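Local coordinates for uncharacterized protein (Pyrococcus furiosus, PDB 4XLZ), which probably removes an acetyl group from N,N'-diacetylchitobiose as a metal-binding deacetylase of carbohydrate esterase family 14, and holds cadmium in this crystal, at residues K103-L107 with I127-E131; R118-K122 with N169-I173; V162-P168 with P181-I187. All blocks are in the same frame, centred on the assembly; numbering follows the deposited sequence.

Contact 1. Residues K103-L107 with I127-E131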
ATOM      1  N   LYS A 103      20.330  26.283  -6.822  1.00 21.64           N
ATOM      2  CA  LYS A 103      18.903  25.967  -6.548  1.00 19.08           C
ATOM      3  C   LYS A 103      18.811  24.451  -6.216  1.00 15.30           C
ATOM      4  O   LYS A 103      19.356  23.640  -6.963  1.00 17.61           O
ATOM      5  CB  LYS A 103      18.047  26.247  -7.739  1.00 21.01           C
ATOM      6  CG  LYS A 103      16.546  26.062  -7.446  1.00 23.82           C
ATOM      7  CD  LYS A 103      15.684  26.299  -8.721  1.00 35.73           C
ATOM      8  CE  LYS A 103      15.461  27.741  -9.145  1.00 41.29           C
ATOM      9  NZ  LYS A 103      14.217  27.833 -10.165  1.00 34.60           N
ATOM     10  N   ILE A 104      18.134  24.205  -5.118  1.00 15.54           N
ATOM     11  CA  ILE A 104      17.943  22.761  -4.681  1.00 15.50           C
ATOM     12  C   ILE A 104      16.432  22.637  -4.407  1.00 16.97           C
ATOM     13  O   ILE A 104      15.837  23.439  -3.629  1.00 17.53           O
ATOM     14  CB  ILE A 104      18.687  22.492  -3.388  1.00 15.38           C
ATOM     15  CG1 ILE A 104      20.252  22.687  -3.597  1.00 17.57           C
ATOM     16  CG2 ILE A 104      18.409  21.026  -2.996  1.00 17.67           C
ATOM     17  CD1 ILE A 104      20.979  22.756  -2.218  1.00 19.17           C
ATOM     18  N   TYR A 105      15.795  21.620  -5.042  1.00 15.38           N
ATOM     19  CA  TYR A 105      14.435  21.210  -4.614  1.00 15.05           C
ATOM     20  C   TYR A 105      14.525  20.044  -3.637  1.00 13.70           C
ATOM     21  O   TYR A 105      15.231  19.057  -3.992  1.00 16.17           O
ATOM     22  CB  TYR A 105      13.634  20.696  -5.812  1.00 15.68           C
ATOM     23  CG  TYR A 105      13.262  21.756  -6.812  1.00 14.62           C
ATOM     24  CD1 TYR A 105      14.143  22.158  -7.861  1.00 14.71           C
ATOM     25  CD2 TYR A 105      11.972  22.305  -6.778  1.00 16.65           C
ATOM     26  CE1 TYR A 105      13.709  23.121  -8.799  1.00 15.88           C
ATOM     27  CE2 TYR A 105      11.577  23.263  -7.698  1.00 15.95           C
ATOM     28  CZ  TYR A 105      12.423  23.626  -8.687  1.00 16.67           C
ATOM     29  OH  TYR A 105      11.995  24.566  -9.656  1.00 18.39           O
ATOM     30  N   TRP A 106      13.915  20.152  -2.530  1.00 12.47           N
ATOM     31  CA  TRP A 106      13.953  19.123  -1.477  1.00 13.24           C
ATOM     32  C   TRP A 106      12.642  18.402  -1.485  1.00 15.45           C
ATOM     33  O   TRP A 106      11.577  18.982  -1.158  1.00 16.36           O
ATOM     34  CB  TRP A 106      14.113  19.759  -0.081  1.00 15.93           C
ATOM     35  CG  TRP A 106      15.429  20.547   0.061  1.00 15.67           C
ATOM     36  CD1 TRP A 106      15.580  21.907  -0.115  1.00 20.02           C
ATOM     37  CD2 TRP A 106      16.676  20.010   0.382  1.00 15.97           C
ATOM     38  NE1 TRP A 106      16.955  22.236   0.223  1.00 20.48           N
ATOM     39  CE2 TRP A 106      17.589  21.063   0.466  1.00 18.28           C
ATOM     40  CE3 TRP A 106      17.094  18.709   0.648  1.00 19.59           C
ATOM     41  CZ2 TRP A 106      18.948  20.859   0.843  1.00 18.01           C
ATOM     42  CZ3 TRP A 106      18.455  18.445   1.027  1.00 22.88           C
ATOM     43  CH2 TRP A 106      19.331  19.563   1.102  1.00 21.67           C
ATOM     44  N   LEU A 107      12.609  17.151  -1.894  1.00 14.51           N
ATOM     45  CA  LEU A 107      11.278  16.435  -1.869  1.00 11.77           C
ATOM     46  C   LEU A 107      10.904  16.032  -0.506  1.00 13.32           C
ATOM     47  O   LEU A 107       9.701  15.765  -0.244  1.00 14.91           O
ATOM     48  CB  LEU A 107      11.359  15.149  -2.736  1.00 11.77           C
ATOM     49  CG  LEU A 107      11.661  15.398  -4.203  1.00 14.93           C
ATOM     50  CD1 LEU A 107      11.305  14.091  -4.965  1.00 16.11           C
ATOM     51  CD2 LEU A 107      10.872  16.556  -4.891  1.00 15.65           C
ATOM     52  N   ILE A 127       8.642  19.053 -11.475  1.00 14.60           N
ATOM     53  CA  ILE A 127       9.856  19.913 -11.535  1.00 13.90           C
ATOM     54  C   ILE A 127      10.430  19.859 -12.863  1.00 13.42           C
ATOM     55  O   ILE A 127      10.919  20.923 -13.407  1.00 15.78           O
ATOM     56  CB  ILE A 127      10.855  19.358 -10.504  1.00 12.49           C
ATOM     57  CG1 ILE A 127      10.298  19.560  -9.079  1.00 14.33           C
ATOM     58  CG2 ILE A 127      12.209  20.184 -10.624  1.00 14.10           C
ATOM     59  CD1 ILE A 127      11.022  18.732  -7.951  1.00 15.14           C
ATOM     60  N   ILE A 128      10.511  18.738 -13.604  1.00 13.51           N
ATOM     61  CA  ILE A 128      11.017  18.688 -14.927  1.00 12.13           C
ATOM     62  C   ILE A 128      10.190  19.602 -15.849  1.00 13.08           C
ATOM     63  O   ILE A 128      10.802  20.232 -16.702  1.00 15.22           O
ATOM     64  CB  ILE A 128      11.061  17.180 -15.441  1.00 13.80           C
ATOM     65  CG1 ILE A 128      12.149  16.457 -14.579  1.00 15.77           C
ATOM     66  CG2 ILE A 128      11.392  17.081 -16.937  1.00 14.82           C
ATOM     67  CD1 ILE A 128      12.098  14.911 -14.832  1.00 16.71           C
ATOM     68  N   ARG A 129       8.874  19.508 -15.709  1.00 14.11           N
ATOM     69  CA  ARG A 129       8.065  20.329 -16.618  1.00 14.64           C
ATOM     70  C   ARG A 129       8.225  21.772 -16.224  1.00 15.08           C
ATOM     71  O   ARG A 129       8.194  22.613 -17.198  1.00 17.84           O
ATOM     72  CB  ARG A 129       6.625  19.921 -16.531  1.00 16.28           C
ATOM     73  CG  ARG A 129       6.369  18.556 -17.180  1.00 15.68           C
ATOM     74  CD  ARG A 129       4.887  18.182 -16.858  1.00 13.56           C
ATOM     75  NE  ARG A 129       4.598  16.897 -17.626  1.00 14.30           N
ATOM     76  CZ  ARG A 129       3.498  16.116 -17.404  1.00 13.66           C
ATOM     77  NH1 ARG A 129       3.290  15.075 -18.219  1.00 14.32           N
ATOM     78  NH2 ARG A 129       2.691  16.385 -16.359  1.00 14.90           N
ATOM     79  N   LYS A 130       8.394  22.135 -14.987  1.00 14.76           N
ATOM     80  CA  LYS A 130       8.599  23.601 -14.625  1.00 13.67           C
ATOM     81  C   LYS A 130       9.950  24.077 -15.160  1.00 17.20           C
ATOM     82  O   LYS A 130      10.043  25.167 -15.782  1.00 18.73           O
ATOM     83  CB  LYS A 130       8.557  23.727 -13.140  1.00 17.34           C
ATOM     84  CG  LYS A 130       8.861  25.177 -12.661  1.00 20.05           C
ATOM     85  CD  LYS A 130       7.795  26.178 -12.941  1.00 24.77           C
ATOM     86  CE  LYS A 130       8.402  27.642 -12.488  1.00 34.58           C
ATOM     87  NZ  LYS A 130       7.171  28.532 -12.598  1.00 40.52           N
ATOM     88  N   GLU A 131      11.010  23.279 -14.959  1.00 15.45           N
ATOM     89  CA  GLU A 131      12.346  23.796 -15.237  1.00 14.94           C
ATOM     90  C   GLU A 131      12.744  23.559 -16.654  1.00 17.55           C
ATOM     91  O   GLU A 131      13.695  24.269 -17.161  1.00 17.84           O
ATOM     92  CB  GLU A 131      13.360  23.131 -14.246  1.00 14.62           C
ATOM     93  CG  GLU A 131      13.243  23.589 -12.833  1.00 15.27           C
ATOM     94  CD  GLU A 131      13.776  25.022 -12.540  1.00 16.53           C
ATOM     95  OE1 GLU A 131      13.619  25.402 -11.410  1.00 19.46           O
ATOM     96  OE2 GLU A 131      14.306  25.632 -13.530  1.00 21.03           O
TER
HETATM   97  O   HOH W   1      15.668  27.903 -12.980  1.00 31.91           O
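Y105 meets the helix 127-131 twice, with its ring face over I127 and its hydroxyl on E131. On the apolar side CG2 of I127 sits over one face of the ring, 3.9 Å from the ring centroid and 14° off the ring normal, a clean CH-pi contact displaced a little toward the rim. The isoleucine runs back along the ring as the tyrosine runs forward, which lets CD1 of I127 continue to CG of Y105 (3.9 Å) and reach CD2 of L107 at 3.8 Å. I127 thus fills the angle between the tyrosine and the leucine.

E131 takes the other end. Its chain bends at chi2, bringing the carboxylate to the edge of the ring with its plane 80° from that of the phenol. OE1 accepts from Y105 OH over a short 2.5 Å; the hydroxyl comes from the anti side of OE1, tilted 16° from the carboxylate plane. The same oxygen uses its syn lone pair for NZ of K103, 2.8 Å away in a salt bridge, so one oxygen of a buried glutamate is gripped by two donors. A water relays a second link between these charges, accepting from K103 NZ and donating to E131 OE2, 2.7 Å away.

Strand 103-109 is an outermost strand of the five-stranded parallel sheet, and helix 118-131 is the connection from it to strand 135-139, a beta-alpha-beta crossover; here the axes of the two segments run roughly antiparallel. E131 OE2 also forms a salt bridge with K33, and two lysines about one carboxylate would be expected to favour its ionised form. A neighbouring subunit packs on the apolar end, its I173 touching both L107 and I127.

Contact 2. Residues R118-K122 with N169-I173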
ATOM      1  N   ARG A 118       3.902   6.089  -8.197  1.00 12.10           N
ATOM      2  CA  ARG A 118       3.458   7.178  -9.109  1.00 12.10           C
ATOM      3  C   ARG A 118       3.515   8.532  -8.409  1.00 11.50           C
ATOM      4  O   ARG A 118       3.946   9.499  -9.083  1.00 12.46           O
ATOM      5  CB  ARG A 118       2.014   6.804  -9.498  1.00 13.55           C
ATOM      6  CG  ARG A 118       1.402   7.983 -10.417  1.00 13.21           C
ATOM      7  CD  ARG A 118      -0.098   7.618 -10.735  1.00 15.31           C
ATOM      8  NE  ARG A 118      -0.768   7.687  -9.422  1.00 14.14           N
ATOM      9  CZ  ARG A 118      -1.894   7.034  -9.208  1.00 16.66           C
ATOM     10  NH1 ARG A 118      -2.541   6.522 -10.303  1.00 18.99           N
ATOM     11  NH2 ARG A 118      -2.436   6.995  -7.963  1.00 16.13           N
ATOM     12  N   GLU A 119       3.191   8.581  -7.114  1.00 10.73           N
ATOM     13  CA  GLU A 119       3.249   9.881  -6.426  1.00 10.54           C
ATOM     14  C   GLU A 119       4.670  10.496  -6.557  1.00 12.35           C
ATOM     15  O   GLU A 119       4.804  11.723  -6.799  1.00 12.52           O
ATOM     16  CB  GLU A 119       2.847   9.635  -4.987  1.00 11.92           C
ATOM     17  CG  GLU A 119       3.045  10.941  -4.189  1.00 13.81           C
ATOM     18  CD  GLU A 119       2.660  10.820  -2.764  1.00 14.00           C
ATOM     19  OE1 GLU A 119       2.597   9.697  -2.211  1.00 13.04           O
ATOM     20  OE2 GLU A 119       2.397  11.841  -2.147  1.00 17.14           O
ATOM     21  N   VAL A 120       5.726   9.687  -6.346  1.00 12.72           N
ATOM     22  CA  VAL A 120       7.069  10.356  -6.422  1.00 12.61           C
ATOM     23  C   VAL A 120       7.422  10.688  -7.839  1.00 11.97           C
ATOM     24  O   VAL A 120       8.003  11.735  -8.138  1.00 12.11           O
ATOM     25  CB  VAL A 120       8.092   9.347  -5.891  1.00 11.68           C
ATOM     26  CG1 VAL A 120       9.517  10.041  -5.900  1.00 13.40           C
ATOM     27  CG2 VAL A 120       7.772   9.006  -4.377  1.00 12.39           C
ATOM     28  N   ARG A 121       6.961   9.883  -8.852  1.00 12.40           N
ATOM     29  CA  ARG A 121       7.147  10.292 -10.253  1.00 12.41           C
ATOM     30  C   ARG A 121       6.498  11.601 -10.438  1.00 12.85           C
ATOM     31  O   ARG A 121       7.046  12.450 -11.239  1.00 13.28           O
ATOM     32  CB  ARG A 121       6.500   9.254 -11.220  1.00 13.13           C
ATOM     33  CG  ARG A 121       7.213   7.830 -11.121  1.00 13.12           C
ATOM     34  CD  ARG A 121       6.637   6.999 -12.311  1.00 12.67           C
ATOM     35  NE  ARG A 121       7.114   5.620 -12.121  1.00 11.18           N
ATOM     36  CZ  ARG A 121       6.514   4.712 -11.331  1.00 13.68           C
ATOM     37  NH1 ARG A 121       5.240   4.813 -10.968  1.00 13.70           N
ATOM     38  NH2 ARG A 121       7.254   3.648 -11.000  1.00 13.93           N
ATOM     39  N   LYS A 122       5.258  11.810  -9.968  1.00 11.70           N
ATOM     40  CA  LYS A 122       4.599  13.114 -10.204  1.00 13.94           C
ATOM     41  C   LYS A 122       5.437  14.241  -9.632  1.00 14.24           C
ATOM     42  O   LYS A 122       5.481  15.337 -10.242  1.00 14.11           O
ATOM     43  CB  LYS A 122       3.212  13.129  -9.529  1.00 14.03           C
ATOM     44  CG  LYS A 122       2.249  12.246 -10.310  1.00 15.50           C
ATOM     45  CD  LYS A 122       0.919  12.351  -9.517  1.00 18.90           C
ATOM     46  CE  LYS A 122      -0.118  11.619 -10.291  1.00 21.77           C
ATOM     47  NZ  LYS A 122      -1.339  11.616  -9.263  1.00 22.81           N
ATOM     48  N   ASN A 169      -1.158  12.860 -20.792  1.00 14.17           N
ATOM     49  CA  ASN A 169      -2.076  12.176 -19.892  1.00 15.46           C
ATOM     50  C   ASN A 169      -1.409  11.721 -18.587  1.00 14.54           C
ATOM     51  O   ASN A 169      -2.125  11.185 -17.680  1.00 14.93           O
ATOM     52  CB  ASN A 169      -2.668  10.955 -20.636  1.00 13.94           C
ATOM     53  CG  ASN A 169      -3.667  11.409 -21.742  1.00 16.21           C
ATOM     54  OD1 ASN A 169      -4.348  12.346 -21.505  1.00 22.31           O
ATOM     55  ND2 ASN A 169      -3.614  10.748 -22.841  1.00 22.49           N
ATOM     56  N   PHE A 170      -0.058  11.848 -18.458  1.00 12.91           N
ATOM     57  CA  PHE A 170       0.569  11.521 -17.168  1.00 14.38           C
ATOM     58  C   PHE A 170       0.578  12.788 -16.310  1.00 14.51           C
ATOM     59  O   PHE A 170       1.107  13.824 -16.728  1.00 14.32           O
ATOM     60  CB  PHE A 170       2.026  10.996 -17.491  1.00 13.69           C
ATOM     61  CG  PHE A 170       2.723  10.559 -16.230  1.00 15.40           C
ATOM     62  CD1 PHE A 170       2.649   9.179 -15.977  1.00 19.24           C
ATOM     63  CD2 PHE A 170       3.326  11.468 -15.330  1.00 16.97           C
ATOM     64  CE1 PHE A 170       3.260   8.643 -14.798  1.00 17.68           C
ATOM     65  CE2 PHE A 170       3.832  10.929 -14.038  1.00 17.06           C
ATOM     66  CZ  PHE A 170       3.736   9.564 -13.809  1.00 19.27           C
ATOM     67  N   SER A 171       0.077  12.627 -15.079  1.00 14.11           N
ATOM     68  CA  SER A 171      -0.047  13.805 -14.208  1.00 13.86           C
ATOM     69  C   SER A 171      -0.700  15.009 -14.903  1.00 16.83           C
ATOM     70  O   SER A 171      -0.137  16.082 -15.041  1.00 15.35           O
ATOM     71  CB  SER A 171       1.316  14.111 -13.563  1.00 15.53           C
ATOM     72  OG  SER A 171       1.088  14.798 -12.350  1.00 16.18           O
ATOM     73  N   ASN A 172      -1.928  14.743 -15.372  1.00 16.46           N
ATOM     74  CA  ASN A 172      -2.534  15.694 -16.290  1.00 18.40           C
ATOM     75  C   ASN A 172      -2.899  16.977 -15.590  1.00 17.21           C
ATOM     76  O   ASN A 172      -3.110  17.953 -16.351  1.00 18.32           O
ATOM     77  CB  ASN A 172      -3.822  15.064 -17.002  1.00 17.61           C
ATOM     78  CG  ASN A 172      -4.969  14.810 -15.980  1.00 21.18           C
ATOM     79  OD1 ASN A 172      -4.810  14.015 -15.055  1.00 25.08           O
ATOM     80  ND2 ASN A 172      -5.954  15.631 -15.971  1.00 23.70           N
ATOM     81  N   ILE A 173      -2.990  17.098 -14.251  1.00 15.75           N
ATOM     82  CA  ILE A 173      -3.362  18.399 -13.666  1.00 15.58           C
ATOM     83  C   ILE A 173      -2.200  19.384 -13.944  1.00 17.14           C
ATOM     84  O   ILE A 173      -2.426  20.603 -14.023  1.00 19.00           O
ATOM     85  CB  ILE A 173      -3.646  18.263 -12.189  1.00 16.04           C
ATOM     86  CG1 ILE A 173      -4.807  17.306 -12.023  1.00 17.66           C
ATOM     87  CG2 ILE A 173      -4.162  19.623 -11.613  1.00 19.06           C
ATOM     88  CD1 ILE A 173      -6.098  17.581 -12.887  1.00 21.13           C
TER
HETATM   89  O   HOH W   2       3.260  16.157 -11.717  1.00 17.04           O
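F170 is the first residue of the loop to touch the helix 118-122, pushing its ring tip into the flank of the first helical turn. With CG anti to the backbone N (chi1 -177°), the ring leaves the loop and puts CZ 3.8 Å from CB of R121. That methylene lies at the ring edge, near its plane, while CG of R118 and CG of K122 approach more loosely and obliquely; the latter stands 4.3 Å from CE2 of F170. R121 runs nearly perpendicular to the phenylalanine, and its guanidinium plane is turned 82° from the ring, so the arginine offers aliphatic carbons here and no flat stack. Its NE goes instead to a salt bridge with E160.

S171 comes next and is the point where the two backbones draw closest, its CA 6.2 Å from that of K122. Its backbone sits in the left-handed helical region, a turn of the chain just ahead of the short helix 172-176. OG of S171 lies against CG of K122 at 3.5 Å and remains beside the lysine chain as it extends toward its amine. The hydroxyl also donates to a water 2.6 Å from OG, and this water donates in turn to the carbonyl oxygen of K122, 2.8 Å away.

Beyond the serine the chain turns to the oligomer: ND2 of N172 is hydrogen-bonded to the W106 carbonyl of a neighbouring subunit, whose E119 also pairs with the amine of K122. The chemistry implies that the cationic ends serve other partners: at this first turn methylenes meet a ring and a serine, with one bridging water, and R129 further along the helix gives the direct polar tie, to the carbonyl oxygens of F170 and S171.

Contact 3. Residues V162-P168 with P181-I187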
ATOM      1  N   VAL A 162      11.655  11.080 -16.479  1.00 12.95           N
ATOM      2  CA  VAL A 162      12.076  11.773 -17.747  1.00 14.30           C
ATOM      3  C   VAL A 162      11.164  11.322 -18.916  1.00 13.91           C
ATOM      4  O   VAL A 162      10.704  12.186 -19.685  1.00 16.04           O
ATOM      5  CB  VAL A 162      13.579  11.462 -17.979  1.00 14.63           C
ATOM      6  CG1 VAL A 162      13.939  11.943 -19.400  1.00 14.19           C
ATOM      7  CG2 VAL A 162      14.405  12.261 -16.912  1.00 15.29           C
ATOM      8  N   ALA A 163      10.925   9.996 -18.999  1.00 14.07           N
ATOM      9  CA  ALA A 163      10.089   9.504 -20.111  1.00 13.87           C
ATOM     10  C   ALA A 163       8.687  10.076 -19.941  1.00 16.07           C
ATOM     11  O   ALA A 163       8.034  10.537 -20.917  1.00 15.80           O
ATOM     12  CB  ALA A 163       9.999   8.011 -20.039  1.00 15.14           C
ATOM     13  N   PHE A 164       8.115  10.031 -18.719  1.00 14.22           N
ATOM     14  CA  PHE A 164       6.660  10.340 -18.595  1.00 13.47           C
ATOM     15  C   PHE A 164       6.372  11.771 -18.577  1.00 13.27           C
ATOM     16  O   PHE A 164       5.202  12.223 -18.816  1.00 14.52           O
ATOM     17  CB  PHE A 164       6.130   9.695 -17.268  1.00 14.24           C
ATOM     18  CG  PHE A 164       6.208   8.151 -17.271  1.00 12.78           C
ATOM     19  CD1 PHE A 164       6.453   7.383 -18.395  1.00 14.27           C
ATOM     20  CD2 PHE A 164       6.110   7.546 -16.021  1.00 14.51           C
ATOM     21  CE1 PHE A 164       6.562   5.946 -18.282  1.00 16.27           C
ATOM     22  CE2 PHE A 164       6.213   6.135 -15.892  1.00 16.62           C
ATOM     23  CZ  PHE A 164       6.486   5.370 -16.986  1.00 16.72           C
ATOM     24  N   SER A 165       7.431  12.622 -18.381  1.00 13.18           N
ATOM     25  CA  SER A 165       7.194  14.084 -18.500  1.00 14.53           C
ATOM     26  C   SER A 165       6.767  14.513 -19.884  1.00 13.87           C
ATOM     27  O   SER A 165       6.079  15.611 -19.911  1.00 14.88           O
ATOM     28  CB  SER A 165       8.563  14.802 -18.236  1.00 15.23           C
ATOM     29  OG  SER A 165       8.905  14.707 -16.859  1.00 16.78           O
ATOM     30  N   GLN A 166       6.961  13.669 -20.874  1.00 13.95           N
ATOM     31  CA  GLN A 166       6.595  14.013 -22.333  1.00 17.09           C
ATOM     32  C   GLN A 166       5.124  13.679 -22.537  1.00 16.61           C
ATOM     33  O   GLN A 166       4.587  13.956 -23.637  1.00 17.62           O
ATOM     34  CB  GLN A 166       7.393  13.110 -23.327  1.00 19.99           C
ATOM     35  CG  GLN A 166       8.767  13.405 -23.092  1.00 31.14           C
ATOM     36  CD  GLN A 166       9.631  12.765 -24.125  1.00 41.88           C
ATOM     37  OE1 GLN A 166       9.229  12.527 -25.227  1.00 36.41           O
ATOM     38  NE2 GLN A 166      10.870  12.547 -23.759  1.00 46.06           N
ATOM     39  N   LEU A 167       4.441  13.043 -21.575  1.00 14.43           N
ATOM     40  CA  LEU A 167       3.111  12.460 -21.928  1.00 13.94           C
ATOM     41  C   LEU A 167       2.058  13.244 -21.274  1.00 16.61           C
ATOM     42  O   LEU A 167       1.906  13.330 -20.036  1.00 14.62           O
ATOM     43  CB  LEU A 167       3.043  10.973 -21.291  1.00 15.55           C
ATOM     44  CG  LEU A 167       4.123  10.052 -21.752  1.00 15.35           C
ATOM     45  CD1 LEU A 167       4.062   8.662 -21.069  1.00 16.26           C
ATOM     46  CD2 LEU A 167       4.063   9.833 -23.325  1.00 16.93           C
ATOM     47  N   PRO A 168       1.151  13.890 -22.068  1.00 15.54           N
ATOM     48  CA  PRO A 168       0.166  14.858 -21.444  1.00 15.68           C
ATOM     49  C   PRO A 168      -0.921  14.170 -20.548  1.00 14.84           C
ATOM     50  O   PRO A 168      -1.501  14.820 -19.708  1.00 16.00           O
ATOM     51  CB  PRO A 168      -0.504  15.534 -22.674  1.00 15.46           C
ATOM     52  CG  PRO A 168      -0.189  14.643 -23.813  1.00 15.72           C
ATOM     53  CD  PRO A 168       1.217  13.931 -23.556  1.00 15.72           C
ATOM     54  N   PRO A 181       4.032  19.475 -21.250  1.00 16.09           N
ATOM     55  CA  PRO A 181       4.934  18.343 -21.380  1.00 17.52           C
ATOM     56  C   PRO A 181       6.311  18.850 -21.745  1.00 17.45           C
ATOM     57  O   PRO A 181       6.455  19.898 -22.503  1.00 18.31           O
ATOM     58  CB  PRO A 181       4.366  17.491 -22.521  1.00 19.10           C
ATOM     59  CG  PRO A 181       2.833  17.879 -22.494  1.00 18.90           C
ATOM     60  CD  PRO A 181       2.812  19.314 -22.105  1.00 19.93           C
ATOM     61  N   HIS A 182       7.371  18.177 -21.314  1.00 15.91           N
ATOM     62  CA  HIS A 182       8.719  18.546 -21.647  1.00 16.32           C
ATOM     63  C   HIS A 182       9.529  17.317 -22.049  1.00 17.50           C
ATOM     64  O   HIS A 182       9.360  16.185 -21.408  1.00 17.69           O
ATOM     65  CB  HIS A 182       9.392  19.214 -20.473  1.00 15.42           C
ATOM     66  CG  HIS A 182      10.840  19.523 -20.748  1.00 17.64           C
ATOM     67  ND1 HIS A 182      11.288  20.457 -21.695  1.00 18.07           N
ATOM     68  CD2 HIS A 182      11.941  18.955 -20.221  1.00 17.53           C
ATOM     69  CE1 HIS A 182      12.606  20.438 -21.701  1.00 19.25           C
ATOM     70  NE2 HIS A 182      13.029  19.522 -20.819  1.00 19.04           N
ATOM     71  N   SER A 183      10.364  17.432 -23.098  1.00 15.16           N
ATOM     72  CA  SER A 183      11.250  16.376 -23.520  1.00 16.56           C
ATOM     73  C   SER A 183      12.693  16.757 -23.229  1.00 18.61           C
ATOM     74  O   SER A 183      13.309  17.650 -23.845  1.00 18.70           O
ATOM     75  CB  SER A 183      11.135  16.189 -25.033  1.00 18.81           C
ATOM     76  OG  SER A 183       9.804  15.797 -25.357  1.00 20.51           O
ATOM     77  N   VAL A 184      13.258  16.025 -22.262  1.00 16.32           N
ATOM     78  CA  VAL A 184      14.689  16.214 -21.895  1.00 16.47           C
ATOM     79  C   VAL A 184      15.543  15.710 -23.030  1.00 16.85           C
ATOM     80  O   VAL A 184      15.176  14.795 -23.741  1.00 20.64           O
ATOM     81  CB  VAL A 184      14.904  15.383 -20.585  1.00 17.44           C
ATOM     82  CG1 VAL A 184      16.424  15.164 -20.304  1.00 20.71           C
ATOM     83  CG2 VAL A 184      14.156  16.043 -19.402  1.00 17.59           C
ATOM     84  N   SER A 185      16.691  16.352 -23.295  1.00 16.12           N
ATOM     85  CA  SER A 185      17.558  15.887 -24.411  1.00 18.10           C
ATOM     86  C   SER A 185      18.520  14.714 -24.062  1.00 17.34           C
ATOM     87  O   SER A 185      18.747  13.876 -24.939  1.00 19.85           O
ATOM     88  CB  SER A 185      18.478  17.028 -24.898  1.00 19.63           C
ATOM     89  OG  SER A 185      17.540  18.003 -25.398  1.00 23.87           O
ATOM     90  N   PHE A 186      18.998  14.669 -22.807  1.00 16.33           N
ATOM     91  CA  PHE A 186      19.806  13.461 -22.426  1.00 15.78           C
ATOM     92  C   PHE A 186      19.594  13.161 -20.955  1.00 14.59           C
ATOM     93  O   PHE A 186      19.360  14.083 -20.102  1.00 14.40           O
ATOM     94  CB  PHE A 186      21.359  13.684 -22.695  1.00 15.91           C
ATOM     95  CG  PHE A 186      21.988  14.770 -21.826  1.00 16.35           C
ATOM     96  CD1 PHE A 186      22.065  16.093 -22.293  1.00 19.23           C
ATOM     97  CD2 PHE A 186      22.611  14.387 -20.562  1.00 18.34           C
ATOM     98  CE1 PHE A 186      22.698  17.035 -21.424  1.00 19.98           C
ATOM     99  CE2 PHE A 186      23.208  15.329 -19.734  1.00 19.47           C
ATOM    100  CZ  PHE A 186      23.278  16.646 -20.188  1.00 19.54           C
ATOM    101  N   ILE A 187      19.787  11.869 -20.709  1.00 15.74           N
ATOM    102  CA  ILE A 187      19.980  11.372 -19.279  1.00 16.46           C
ATOM    103  C   ILE A 187      21.482  10.924 -19.204  1.00 14.94           C
ATOM    104  O   ILE A 187      22.027  10.302 -20.169  1.00 15.87           O
ATOM    105  CB  ILE A 187      19.130  10.145 -19.091  1.00 16.11           C
ATOM    106  CG1 ILE A 187      17.706  10.649 -19.018  1.00 17.34           C
ATOM    107  CG2 ILE A 187      19.489   9.454 -17.718  1.00 19.17           C
ATOM    108  CD1 ILE A 187      16.739   9.357 -19.092  1.00 19.38           C
TER
HETATM  109  O   HOH W   3      11.398  14.542 -20.679  1.00 20.31           O
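V162 packs tightly against V184 and I187. Its CG1, anti to the backbone N (chi1 170°), is 3.8 Å from CB of V184 and equally far from CD1 of I187, which it meets tip to tip. CG of P181 rests on CB of P168 at 4.1 Å. From 181-187 the carbonyl oxygen of S165 receives a hydrogen bond of 3.2 Å from H182 N, above the carbonyl plane, and a CH...O contact from CA of P181; R129 NE bonds it as well. A water donates to the carbonyl oxygens of V162 and H182 and accepts from V184 N at 2.9 Å.

The side of Q166 and S183 is looser and more exposed. Q166 lays CG 3.3 Å from the H182 carbonyl oxygen and its amide beside the S183 hydroxyl; a hexanediol, probably from the crystallisation liquor, is modelled as covalently linked to NE2, a doubtful bond. With an alanine here, S183 would probably lose the amide lying against it and a gap would open beside the H182 carbonyl.

Helix 149-164, whose H151 binds cadmium, the type I turn F164-L167 at its end and helix 172-176 connect adjacent parallel strands 135-139 and 186-190, a beta-alpha-beta crossover.

Overall arrangement
The three contacts form a cluster, with centres 12 to 14 Å apart. Contacts 1 and 2 share helix 118-131, using its last and first turns, and their segments alternate along the chain; so do those of contacts 2 and 3, whereas contact 1 closes before contact 3 opens. R129 ties the set together: its NE and NH1 probably bond the carbonyl oxygens of S165 and F170 respectively. F164 also packs against F170 between contacts 2 and 3. Contacts 1 and 3 reach the outermost strands of one parallel sheet. Contacts 1 and 2 touch one neighbouring subunit, contacts 2 and 3 another, so this region links the sheet's crossovers to the six-chain assembly.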